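PDB 4P5A: thymidylate synthase ThyX from Streptomyces cacaoi subsp. asoensis, which methylates UMP and dUMP, probably by FAD-dependent reductive methylation with methylenetetrahydrofolate as methyl donor, working as a homotetramer. Local coordinates for residues L24-A29 against G51-L56. Residues are numbered along the deposited sequence; the frame is centred on the assembly and turned at random.
Sequences LAVVKA and GLIRYL
Val-27 receives one branch of Leu-52: methyl CD1 of the leucine comes to 3.7 Å from CA of Val-27 and 4.0 Å from its CG1, so it lies against the backbone as well as the side chain. With CG of Leu-52 anti to the backbone N (chi1 -169°), CD1 is the branch directed at helix 23-30, while CD2 faces away from Val-27. Valine suits the receiving place: short and branched at CB, it keeps both methyls close to the helix, where with CA they form a shallow apolar surface. Val-26 sets its CG1 opposite the backbone N (chi1 -177°), which brings this methyl to both Ile-53 CG1, at 4.3 Å, and Leu-56 CD1, at 3.9 Å; the side chains of Val-26 and Leu-56 point past one another in opposite senses. The unbranched CG1-CD1 arm of Ile-53 reaches both valines, its CD1 lying 4.3 Å from CG2 of Val-27. All these touching residues are buried, and the contact is wholly apolar. Phe-65 touches both Val-26 and Leu-56. The axes of segments 24-29 and 51-56 approach to 10.1 Å and cross at 73°, a steep angle that confines the contact to a small patch. Such aliphatic helix-helix packing joins helices 23-30 and 48-58 of the ThyX fold, with Leu-56 against the FAD-binding His-61.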
ATOM      1  N   LEU B  24       2.082  17.829 -17.586  1.00 10.92           N
ATOM      2  CA  LEU B  24       1.937  17.015 -18.780  1.00 14.15           C
ATOM      3  C   LEU B  24       1.942  15.517 -18.476  1.00 14.05           C
ATOM      4  O   LEU B  24       1.227  14.767 -19.138  1.00 15.26           O
ATOM      5  CB  LEU B  24       3.078  17.352 -19.721  1.00 16.02           C
ATOM      6  CG  LEU B  24       3.122  16.349 -20.871  1.00 21.54           C
ATOM      7  CD1 LEU B  24       2.034  16.599 -21.976  1.00 19.98           C
ATOM      8  CD2 LEU B  24       4.578  16.218 -21.435  1.00 25.99           C
ATOM      9  N   ALA B  25       2.697  15.108 -17.469  1.00 14.50           N
ATOM     10  CA  ALA B  25       2.733  13.656 -17.135  1.00 16.18           C
ATOM     11  C   ALA B  25       1.350  13.160 -16.689  1.00 15.41           C
ATOM     12  O   ALA B  25       0.995  11.979 -16.881  1.00 14.84           O
ATOM     13  CB  ALA B  25       3.833  13.418 -15.979  1.00 15.77           C
ATOM     14  N   VAL B  26       0.576  14.044 -16.057  1.00  9.88           N
ATOM     15  CA  VAL B  26      -0.788  13.650 -15.644  1.00 10.47           C
ATOM     16  C   VAL B  26      -1.710  13.495 -16.811  1.00 11.21           C
ATOM     17  O   VAL B  26      -2.491  12.577 -16.853  1.00 11.89           O
ATOM     18  CB  VAL B  26      -1.375  14.744 -14.752  1.00  9.19           C
ATOM     19  CG1 VAL B  26      -2.846  14.355 -14.182  1.00 10.36           C
ATOM     20  CG2 VAL B  26      -0.451  15.004 -13.618  1.00  9.53           C
ATOM     21  N   VAL B  27      -1.685  14.503 -17.738  1.00 12.21           N
ATOM     22  CA  VAL B  27      -2.530  14.531 -18.905  1.00 13.45           C
ATOM     23  C   VAL B  27      -2.250  13.276 -19.765  1.00 12.66           C
ATOM     24  O   VAL B  27      -3.202  12.636 -20.244  1.00 12.90           O
ATOM     25  CB  VAL B  27      -2.153  15.810 -19.756  1.00 15.07           C
ATOM     26  CG1 VAL B  27      -2.858  15.728 -21.156  1.00 22.44           C
ATOM     27  CG2 VAL B  27      -2.552  17.108 -18.913  1.00 19.34           C
ATOM     28  N   LYS B  28      -0.966  12.975 -19.909  1.00 12.01           N
ATOM     29  CA  LYS B  28      -0.583  11.777 -20.784  1.00 15.29           C
ATOM     30  C   LYS B  28      -1.152  10.518 -20.163  1.00 14.51           C
ATOM     31  O   LYS B  28      -1.659   9.677 -20.898  1.00 14.47           O
ATOM     32  CB  LYS B  28       0.919  11.660 -20.938  1.00 15.83           C
ATOM     33  CG  LYS B  28       1.497  12.750 -21.917  1.00 17.52           C
ATOM     34  CD  LYS B  28       3.019  12.665 -21.949  1.00 28.33           C
ATOM     35  CE  LYS B  28       3.576  12.032 -23.250  1.00 36.78           C
ATOM     36  NZ  LYS B  28       5.064  11.632 -23.166  1.00 39.27           N
ATOM     37  N   ALA B  29      -0.983  10.354 -18.838  1.00 12.74           N
ATOM     38  CA  ALA B  29      -1.479   9.125 -18.133  1.00 13.57           C
ATOM     39  C   ALA B  29      -2.970   9.074 -18.227  1.00 13.16           C
ATOM     40  O   ALA B  29      -3.567   8.068 -18.588  1.00 15.40           O
ATOM     41  CB  ALA B  29      -1.062   9.144 -16.677  1.00 14.39           C
ATOM     42  N   GLY B  51      -8.111  22.458 -18.096  1.00 13.43           N
ATOM     43  CA  GLY B  51      -9.433  21.769 -18.168  1.00 15.21           C
ATOM     44  C   GLY B  51      -9.460  20.308 -17.697  1.00 12.93           C
ATOM     45  O   GLY B  51     -10.298  19.940 -16.851  1.00 12.56           O
ATOM     46  N   LEU B  52      -8.509  19.514 -18.174  1.00 10.87           N
ATOM     47  CA  LEU B  52      -8.504  18.118 -17.844  1.00 13.89           C
ATOM     48  C   LEU B  52      -8.138  17.919 -16.337  1.00 11.00           C
ATOM     49  O   LEU B  52      -8.768  17.115 -15.616  1.00 12.53           O
ATOM     50  CB  LEU B  52      -7.482  17.452 -18.712  1.00 13.70           C
ATOM     51  CG  LEU B  52      -7.513  15.879 -18.709  1.00 18.79           C
ATOM     52  CD1 LEU B  52      -6.183  15.282 -18.980  1.00 24.29           C
ATOM     53  CD2 LEU B  52      -8.666  15.060 -18.176  1.00 20.76           C
ATOM     54  N   ILE B  53      -7.173  18.682 -15.885  1.00  9.51           N
ATOM     55  CA  ILE B  53      -6.687  18.499 -14.505  1.00 11.03           C
ATOM     56  C   ILE B  53      -7.789  18.906 -13.562  1.00 13.19           C
ATOM     57  O   ILE B  53      -7.956  18.263 -12.553  1.00 12.55           O
ATOM     58  CB  ILE B  53      -5.390  19.257 -14.290  1.00 10.96           C
ATOM     59  CG1 ILE B  53      -4.266  18.372 -14.974  1.00 13.37           C
ATOM     60  CG2 ILE B  53      -5.047  19.554 -12.803  1.00  9.98           C
ATOM     61  CD1 ILE B  53      -2.880  19.007 -15.071  1.00 15.11           C
ATOM     62  N   ARG B  54      -8.503  19.981 -13.868  1.00 12.12           N
ATOM     63  CA  ARG B  54      -9.640  20.393 -12.973  1.00 13.29           C
ATOM     64  C   ARG B  54     -10.725  19.357 -12.950  1.00 12.39           C
ATOM     65  O   ARG B  54     -11.218  19.046 -11.858  1.00 13.13           O
ATOM     66  CB  ARG B  54     -10.142  21.774 -13.340  1.00 10.73           C
ATOM     67  CG  ARG B  54      -9.108  22.903 -13.042  1.00 10.81           C
ATOM     68  CD  ARG B  54      -9.647  24.275 -13.599  1.00 18.77           C
ATOM     69  NE  ARG B  54     -11.032  24.640 -13.170  1.00 25.13           N
ATOM     70  CZ  ARG B  54     -11.363  25.232 -12.007  1.00 29.16           C
ATOM     71  NH1 ARG B  54     -12.664  25.597 -11.779  1.00 27.89           N
ATOM     72  NH2 ARG B  54     -10.419  25.517 -11.086  1.00 25.32           N
ATOM     73  N   TYR B  55     -11.013  18.740 -14.072  1.00 11.99           N
ATOM     74  CA  TYR B  55     -11.974  17.680 -14.168  1.00 13.54           C
ATOM     75  C   TYR B  55     -11.515  16.483 -13.326  1.00 13.95           C
ATOM     76  O   TYR B  55     -12.283  15.929 -12.502  1.00 14.37           O
ATOM     77  CB  TYR B  55     -12.182  17.243 -15.621  1.00 14.41           C
ATOM     78  CG  TYR B  55     -12.940  15.928 -15.715  1.00 19.60           C
ATOM     79  CD1 TYR B  55     -14.340  15.859 -15.509  1.00 24.91           C
ATOM     80  CD2 TYR B  55     -12.256  14.753 -15.983  1.00 23.65           C
ATOM     81  CE1 TYR B  55     -15.016  14.575 -15.575  1.00 27.88           C
ATOM     82  CE2 TYR B  55     -12.892  13.501 -16.045  1.00 30.44           C
ATOM     83  CZ  TYR B  55     -14.264  13.407 -15.835  1.00 32.06           C
ATOM     84  OH  TYR B  55     -14.830  12.129 -15.901  1.00 35.18           O
ATOM     85  N   LEU B  56     -10.245  16.097 -13.469  1.00 11.99           N
ATOM     86  CA  LEU B  56      -9.845  14.943 -12.638  1.00 11.98           C
ATOM     87  C   LEU B  56      -9.896  15.277 -11.183  1.00 12.40           C
ATOM     88  O   LEU B  56     -10.190  14.372 -10.371  1.00 13.87           O
ATOM     89  CB  LEU B  56      -8.361  14.527 -12.936  1.00 11.79           C
ATOM     90  CG  LEU B  56      -8.135  14.145 -14.408  1.00 13.41           C
ATOM     91  CD1 LEU B  56      -6.660  14.164 -14.761  1.00 12.69           C
ATOM     92  CD2 LEU B  56      -8.770  12.794 -14.782  1.00 14.94           C
TER